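Local coordinates for protein pyrethroid hydrolase (Sphingobium faniae, PDB 5Y5R) that hydrolyses the carboxylic ester bond of pyrethroid insecticides such as cypermethrin and permethrin, as an esterase of the alpha/beta hydrolase superfamily, at residues I7-A12 against P36-H41; P24-R29 against E242-F247. All blocks are in the same frame, centred on the assembly; numbering follows the deposited sequence.

Contact 1 (I7-A12 against P36-H41); sequences ILIHGA and PDLTGH. With 8NL ((2-methyl-3-phenyl-phenyl)methyl (1~{S})-3-[(~{E})-2-chloranyl-3,3,3-tris(fluoranyl)prop-1-enyl]-2,2-dimethyl-cyclopropane-1-carboxylate), chain G.
His10 reaches across to the loop 36-41 and accepts a nearly straight hydrogen bond from the backbone of Leu38, with Leu38 N to His10 NE2 3.1 Å and an N-H...N angle of 177°. The donor stands somewhat out of the imidazole plane, while Asp37 CA lies at the ring edge. Through the second ring nitrogen, His10 ND1 donates to Gly11 O at 2.9 Å, so both nitrogens are engaged and the rotation of the ring is fixed. CE1 of His10 sits over one face of the His41 ring, toward the rim and 3.1 Å from His41 ND1; the two ring planes are inclined at 45°. With chi1 at 64°, CG of His10 is wedged between backbone N and carbonyl carbon, which turns the imidazole toward the loop.

Next to this bond, CG2 of Ile9 meets CD1 of Leu38 at 3.7 Å, the two side chains crossing at about a right angle, and the Pro36 ring packs its CD beside Leu8 O. A water bridges the two segments, donating to Leu8 O and Pro36 O and accepting from His10 N at 2.8 Å. Farther out, His41 is set by Asn14 O at ND1 and Tyr57 OH at NE2, and Asp37 by Arg15 and Thr42. A type II turn from Leu38 to His41 brings His41 back toward His10.

His10 and Gly11 recall the His-Gly often found after this strand in alpha/beta hydrolases, where the oxyanion hole is built. Ala12 N donates to the ligand carbonyl O1 at 3.3 Å, consistent with such a role, and the ND1 bond to Gly11 O probably steadies the peptide that presents this N-H to the ester.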
loop_
_atom_site.group_PDB
_atom_site.type_symbol
_atom_site.label_atom_id
_atom_site.label_comp_id
_atom_site.label_asym_id
_atom_site.label_seq_id
_atom_site.Cartn_x
_atom_site.Cartn_y
_atom_site.Cartn_z
ATOM N N ILE A 7 -4.134 -5.600 9.147
ATOM C CA ILE A 7 -2.811 -5.837 8.573
ATOM C C ILE A 7 -2.475 -4.636 7.687
ATOM O O ILE A 7 -3.229 -4.327 6.756
ATOM C CB ILE A 7 -2.763 -7.157 7.786
ATOM C CG1 ILE A 7 -3.169 -8.346 8.675
ATOM C CG2 ILE A 7 -1.371 -7.356 7.103
ATOM C CD1 ILE A 7 -3.369 -9.645 7.944
ATOM N N LEU A 8 -1.419 -3.901 8.055
ATOM C CA LEU A 8 -0.949 -2.720 7.323
ATOM C C LEU A 8 0.245 -3.126 6.475
ATOM O O LEU A 8 1.272 -3.574 7.021
ATOM C CB LEU A 8 -0.516 -1.583 8.252
ATOM C CG LEU A 8 -1.394 -1.316 9.484
ATOM C CD1 LEU A 8 -0.819 -0.246 10.362
ATOM C CD2 LEU A 8 -2.829 -1.017 9.011
ATOM N N ILE A 9 0.133 -2.938 5.161
ATOM C CA ILE A 9 1.151 -3.385 4.216
ATOM C C ILE A 9 1.823 -2.180 3.562
ATOM O O ILE A 9 1.155 -1.351 2.937
ATOM C CB ILE A 9 0.547 -4.340 3.181
ATOM C CG1 ILE A 9 0.062 -5.604 3.896
ATOM C CG2 ILE A 9 1.581 -4.634 2.096
ATOM C CD1 ILE A 9 -0.870 -6.487 3.112
ATOM N N HIS A 10 3.149 -2.109 3.680
ATOM C CA HIS A 10 3.969 -1.025 3.164
ATOM C C HIS A 10 4.029 -1.069 1.636
ATOM O O HIS A 10 3.672 -2.072 1.005
ATOM C CB HIS A 10 5.400 -1.129 3.710
ATOM C CG HIS A 10 6.122 -2.369 3.261
ATOM N ND1 HIS A 10 6.571 -2.539 1.962
ATOM C CD2 HIS A 10 6.473 -3.499 3.931
ATOM C CE1 HIS A 10 7.172 -3.717 1.859
ATOM N NE2 HIS A 10 7.117 -4.324 3.034
ATOM N N GLY A 11 4.490 0.035 1.054
ATOM C CA GLY A 11 4.728 0.164 -0.387
ATOM C C GLY A 11 6.186 0.014 -0.823
ATOM O O GLY A 11 7.046 -0.472 -0.082
ATOM N N ALA A 12 6.491 0.498 -2.040
ATOM C CA ALA A 12 7.825 0.242 -2.594
ATOM C C ALA A 12 8.954 0.828 -1.743
ATOM O O ALA A 12 8.867 1.950 -1.239
ATOM C CB ALA A 12 7.937 0.827 -4.010
ATOM N N PRO A 36 3.844 -6.322 8.660
ATOM C CA PRO A 36 4.954 -7.201 8.278
ATOM C C PRO A 36 5.787 -6.644 7.137
ATOM O O PRO A 36 5.350 -5.786 6.376
ATOM C CB PRO A 36 4.249 -8.487 7.840
ATOM C CG PRO A 36 2.898 -7.981 7.301
ATOM C CD PRO A 36 2.536 -6.795 8.148
ATOM N N ASP A 37 7.042 -7.086 7.094
ATOM C CA ASP A 37 7.860 -6.944 5.892
ATOM C C ASP A 37 7.378 -7.910 4.805
ATOM O O ASP A 37 7.254 -9.115 5.037
ATOM C CB ASP A 37 9.323 -7.226 6.233
ATOM C CG ASP A 37 9.958 -6.162 7.116
ATOM O OD1 ASP A 37 9.443 -5.013 7.216
ATOM O OD2 ASP A 37 10.977 -6.496 7.764
ATOM N N LEU A 38 7.116 -7.404 3.605
ATOM C CA LEU A 38 6.867 -8.352 2.534
ATOM C C LEU A 38 8.194 -9.039 2.176
ATOM O O LEU A 38 9.243 -8.734 2.740
ATOM C CB LEU A 38 6.198 -7.658 1.332
ATOM C CG LEU A 38 4.754 -7.153 1.540
ATOM C CD1 LEU A 38 4.104 -6.575 0.266
ATOM C CD2 LEU A 38 3.892 -8.271 2.014
ATOM N N THR A 39 8.115 -10.057 1.330
ATOM C CA THR A 39 9.308 -10.804 0.959
ATOM C C THR A 39 10.296 -9.892 0.248
ATOM O O THR A 39 9.910 -9.054 -0.573
ATOM C CB THR A 39 8.921 -11.995 0.087
ATOM O OG1 THR A 39 8.044 -12.841 0.837
ATOM C CG2 THR A 39 10.137 -12.780 -0.367
ATOM N N GLY A 40 11.574 -10.001 0.627
ATOM C CA GLY A 40 12.618 -9.147 0.096
ATOM C C GLY A 40 12.785 -7.846 0.841
ATOM O O GLY A 40 13.651 -7.046 0.479
ATOM N N HIS A 41 11.957 -7.578 1.844
ATOM C CA HIS A 41 12.006 -6.301 2.540
ATOM C C HIS A 41 12.651 -6.403 3.918
ATOM O O HIS A 41 12.558 -5.454 4.709
ATOM C CB HIS A 41 10.588 -5.708 2.617
ATOM C CG HIS A 41 10.080 -5.218 1.297
ATOM N ND1 HIS A 41 10.087 -3.886 0.944
ATOM C CD2 HIS A 41 9.663 -5.892 0.202
ATOM C CE1 HIS A 41 9.645 -3.758 -0.293
ATOM N NE2 HIS A 41 9.376 -4.958 -0.765
HETATM C C 8NL G . 9.661 4.859 -2.287
HETATM C C8 8NL G . 12.550 5.932 0.352
HETATM C C9 8NL G . 13.928 6.033 0.189
HETATM C C10 8NL G . 14.457 6.714 -0.899
HETATM C C11 8NL G . 13.550 7.278 -1.793
HETATM C C12 8NL G . 12.172 7.168 -1.611
HETATM C C13 8NL G . 6.760 4.671 -1.388
HETATM O O 8NL G . 6.469 5.010 -2.765
HETATM CL CL 8NL G . 6.298 5.022 -9.910
HETATM C C21 8NL G . 6.247 4.521 -8.218
HETATM C C22 8NL G . 7.546 4.097 -7.575
HETATM F F2 8NL G . 7.934 5.062 -6.760
HETATM F F1 8NL G . 7.455 2.958 -6.918
HETATM F F 8NL G . 8.428 3.942 -8.541
HETATM C C20 8NL G . 5.097 4.577 -7.544
HETATM C C16 8NL G . 5.003 4.126 -6.103
HETATM C C17 8NL G . 3.667 4.647 -5.584
HETATM C C18 8NL G . 3.059 3.257 -5.703
HETATM C C19 8NL G . 3.023 5.705 -6.494
HETATM C C15 8NL G . 5.001 5.063 -4.899
HETATM C C14 8NL G . 5.495 4.315 -3.657
HETATM O O1 8NL G . 5.141 3.153 -3.450
HETATM C C2 8NL G . 7.866 5.448 -0.657
HETATM C C3 8NL G . 7.483 6.080 0.520
HETATM C C4 8NL G . 8.380 6.820 1.290
HETATM C C5 8NL G . 9.716 6.908 0.910
HETATM C C6 8NL G . 10.159 6.299 -0.258
HETATM C C1 8NL G . 9.229 5.554 -1.038
HETATM C C7 8NL G . 11.642 6.474 -0.541
HETATM O O HOH W 1 3.964 -3.138 6.120
#

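Contact 2 (P24-R29 against E242-F247); sequences PLLEAR and EAIADF
Arg29, following helix 23-28 in the chain, lays its side chain over Ala245 and ends at Asp246. The chain is bent at chi2 (-77°), which folds it along the neighbouring helix: Arg29 CG passes 3.5 Å from Ala245 CB, and the same methyl lies under one face of the guanidinium, near its rim. At the guanidinium edge Arg29 NH1 forms a salt bridge with Asp246 OD1, modelled very short at 2.4 Å, a length to be read with caution. The guanidinium and carboxylate planes are 39° apart. NH2 has a second acidic partner, Asp249. Were Arg29 replaced by an alanine, Asp246 would probably lose its cationic mate and the methyl of Ala245 the guanidinium over it.

Deeper in, Leu26 directs its isobutyl end at the helix, CD2 lying 3.9 Å from Ala245 CB and 4.0 Å from Ile244 CG2. Ile244 has CG1 beside the backbone N (chi1 -63°), which leaves CG2 as the branch facing Leu26, and the two side chains cross at about a right angle.

Helix 23-28 thus lies against helix 237-249, with Leu26 also touching Ala241 and Val33 of strand 32-34, while Ile244 continues to Ile99 of strand 95-101 in the central parallel sheet.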
loop_
_atom_site.group_PDB
_atom_site.type_symbol
_atom_site.label_atom_id
_atom_site.label_comp_id
_atom_site.label_asym_id
_atom_site.label_seq_id
_atom_site.Cartn_x
_atom_site.Cartn_y
_atom_site.Cartn_z
ATOM N N PRO A 24 0.086 1.287 17.618
ATOM C CA PRO A 24 -0.512 1.375 18.957
ATOM C C PRO A 24 -1.869 2.058 18.978
ATOM O O PRO A 24 -2.712 1.690 19.813
ATOM C CB PRO A 24 0.534 2.166 19.753
ATOM C CG PRO A 24 1.314 2.934 18.711
ATOM C CD PRO A 24 1.384 1.996 17.566
ATOM N N LEU A 25 -2.121 3.026 18.079
ATOM C CA LEU A 25 -3.417 3.707 18.101
ATOM C C LEU A 25 -4.555 2.759 17.745
ATOM O O LEU A 25 -5.616 2.789 18.384
ATOM C CB LEU A 25 -3.421 4.907 17.162
ATOM C CG LEU A 25 -2.376 5.952 17.541
ATOM C CD1 LEU A 25 -2.339 7.064 16.511
ATOM C CD2 LEU A 25 -2.605 6.460 18.946
ATOM N N LEU A 26 -4.356 1.903 16.744
ATOM C CA LEU A 26 -5.359 0.888 16.418
ATOM C C LEU A 26 -5.447 -0.181 17.513
ATOM O O LEU A 26 -6.540 -0.689 17.802
ATOM C CB LEU A 26 -5.044 0.268 15.045
ATOM C CG LEU A 26 -5.142 1.194 13.817
ATOM C CD1 LEU A 26 -4.557 0.559 12.555
ATOM C CD2 LEU A 26 -6.568 1.576 13.556
ATOM N N GLU A 27 -4.319 -0.522 18.147
ATOM C CA GLU A 27 -4.347 -1.459 19.271
ATOM C C GLU A 27 -5.206 -0.938 20.419
ATOM O O GLU A 27 -5.790 -1.729 21.166
ATOM C CB GLU A 27 -2.924 -1.769 19.734
ATOM C CG GLU A 27 -2.239 -2.748 18.793
ATOM C CD GLU A 27 -0.775 -3.012 19.093
ATOM O OE1 GLU A 27 -0.125 -2.190 19.789
ATOM O OE2 GLU A 27 -0.278 -4.061 18.600
ATOM N N ALA A 28 -5.272 0.380 20.596
ATOM C CA ALA A 28 -6.160 0.956 21.595
ATOM C C ALA A 28 -7.630 0.790 21.211
ATOM O O ALA A 28 -8.499 0.770 22.090
ATOM C CB ALA A 28 -5.837 2.442 21.787
ATOM N N ARG A 29 -7.932 0.654 19.916
ATOM C CA ARG A 29 -9.289 0.374 19.459
ATOM C C ARG A 29 -9.657 -1.095 19.598
ATOM O O ARG A 29 -10.720 -1.522 19.110
ATOM C CB ARG A 29 -9.449 0.805 17.994
ATOM C CG ARG A 29 -9.553 2.286 17.765
ATOM C CD ARG A 29 -10.956 2.716 18.155
ATOM N NE ARG A 29 -11.421 3.864 17.387
ATOM C CZ ARG A 29 -12.408 3.813 16.497
ATOM N NH1 ARG A 29 -12.763 4.907 15.861
ATOM N NH2 ARG A 29 -13.044 2.668 16.251
ATOM N N GLU A 242 -7.953 6.646 13.128
ATOM C CA GLU A 242 -9.387 6.810 13.392
ATOM C C GLU A 242 -10.229 6.319 12.216
ATOM O O GLU A 242 -11.206 5.578 12.391
ATOM C CB GLU A 242 -9.703 8.277 13.681
ATOM C CG GLU A 242 -11.195 8.542 13.910
ATOM C CD GLU A 242 -11.494 10.002 14.249
ATOM O OE1 GLU A 242 -10.595 10.853 14.071
ATOM O OE2 GLU A 242 -12.636 10.306 14.661
ATOM N N ALA A 243 -9.889 6.763 11.004
ATOM C CA ALA A 243 -10.658 6.345 9.839
ATOM C C ALA A 243 -10.505 4.851 9.601
ATOM O O ALA A 243 -11.466 4.185 9.216
ATOM C CB ALA A 243 -10.221 7.137 8.614
ATOM N N ILE A 244 -9.307 4.295 9.828
ATOM C CA ILE A 244 -9.140 2.849 9.650
ATOM C C ILE A 244 -10.013 2.073 10.635
ATOM O O ILE A 244 -10.649 1.075 10.271
ATOM C CB ILE A 244 -7.660 2.432 9.775
ATOM C CG1 ILE A 244 -6.814 3.062 8.670
ATOM C CG2 ILE A 244 -7.527 0.933 9.740
ATOM C CD1 ILE A 244 -5.294 3.134 9.015
ATOM N N ALA A 245 -10.027 2.497 11.900
ATOM C CA ALA A 245 -10.779 1.765 12.924
ATOM C C ALA A 245 -12.298 1.873 12.700
ATOM O O ALA A 245 -13.031 0.882 12.873
ATOM C CB ALA A 245 -10.350 2.245 14.312
ATOM N N ASP A 246 -12.790 3.048 12.287
ATOM C CA ASP A 246 -14.216 3.183 11.955
ATOM C C ASP A 246 -14.614 2.242 10.822
ATOM O O ASP A 246 -15.734 1.725 10.807
ATOM C CB ASP A 246 -14.548 4.626 11.594
ATOM C CG ASP A 246 -14.306 5.561 12.745
ATOM O OD1 ASP A 246 -14.173 5.035 13.869
ATOM O OD2 ASP A 246 -14.216 6.794 12.546
ATOM N N PHE A 247 -13.730 2.054 9.830
ATOM C CA PHE A 247 -13.981 1.073 8.780
ATOM C C PHE A 247 -13.969 -0.343 9.338
ATOM O O PHE A 247 -14.856 -1.145 9.039
ATOM C CB PHE A 247 -12.944 1.232 7.652
ATOM C CG PHE A 247 -13.155 0.299 6.475
ATOM C CD1 PHE A 247 -14.256 0.445 5.644
ATOM C CD2 PHE A 247 -12.218 -0.684 6.168
ATOM C CE1 PHE A 247 -14.451 -0.408 4.556
ATOM C CE2 PHE A 247 -12.396 -1.529 5.082
ATOM C CZ PHE A 247 -13.521 -1.391 4.274
#

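Overall arrangement
Contacts 1 and 2 have centres about 19 Å apart and meet where Leu8 CD2 packs 4.2 Å from Leu26 CD1. Their segments alternate along the chain: strand 3-9 and the loop after it, helix 23-28, the loop following strand 32-34, and finally helix 237-249. Strands 3-9 and 32-34 are neighbours in the six-stranded parallel sheet, and helix 23-28 is the crossover between them. Contact 1 lies at the ligand end of strand 3-9, near the probable charge-relay residue His230; contact 2 joins the crossover helix to helix 237-249, away from the active site. Both contacts thus belong to one alpha/beta core, contact 1 at its ligand-binding end and contact 2 in its helical layer.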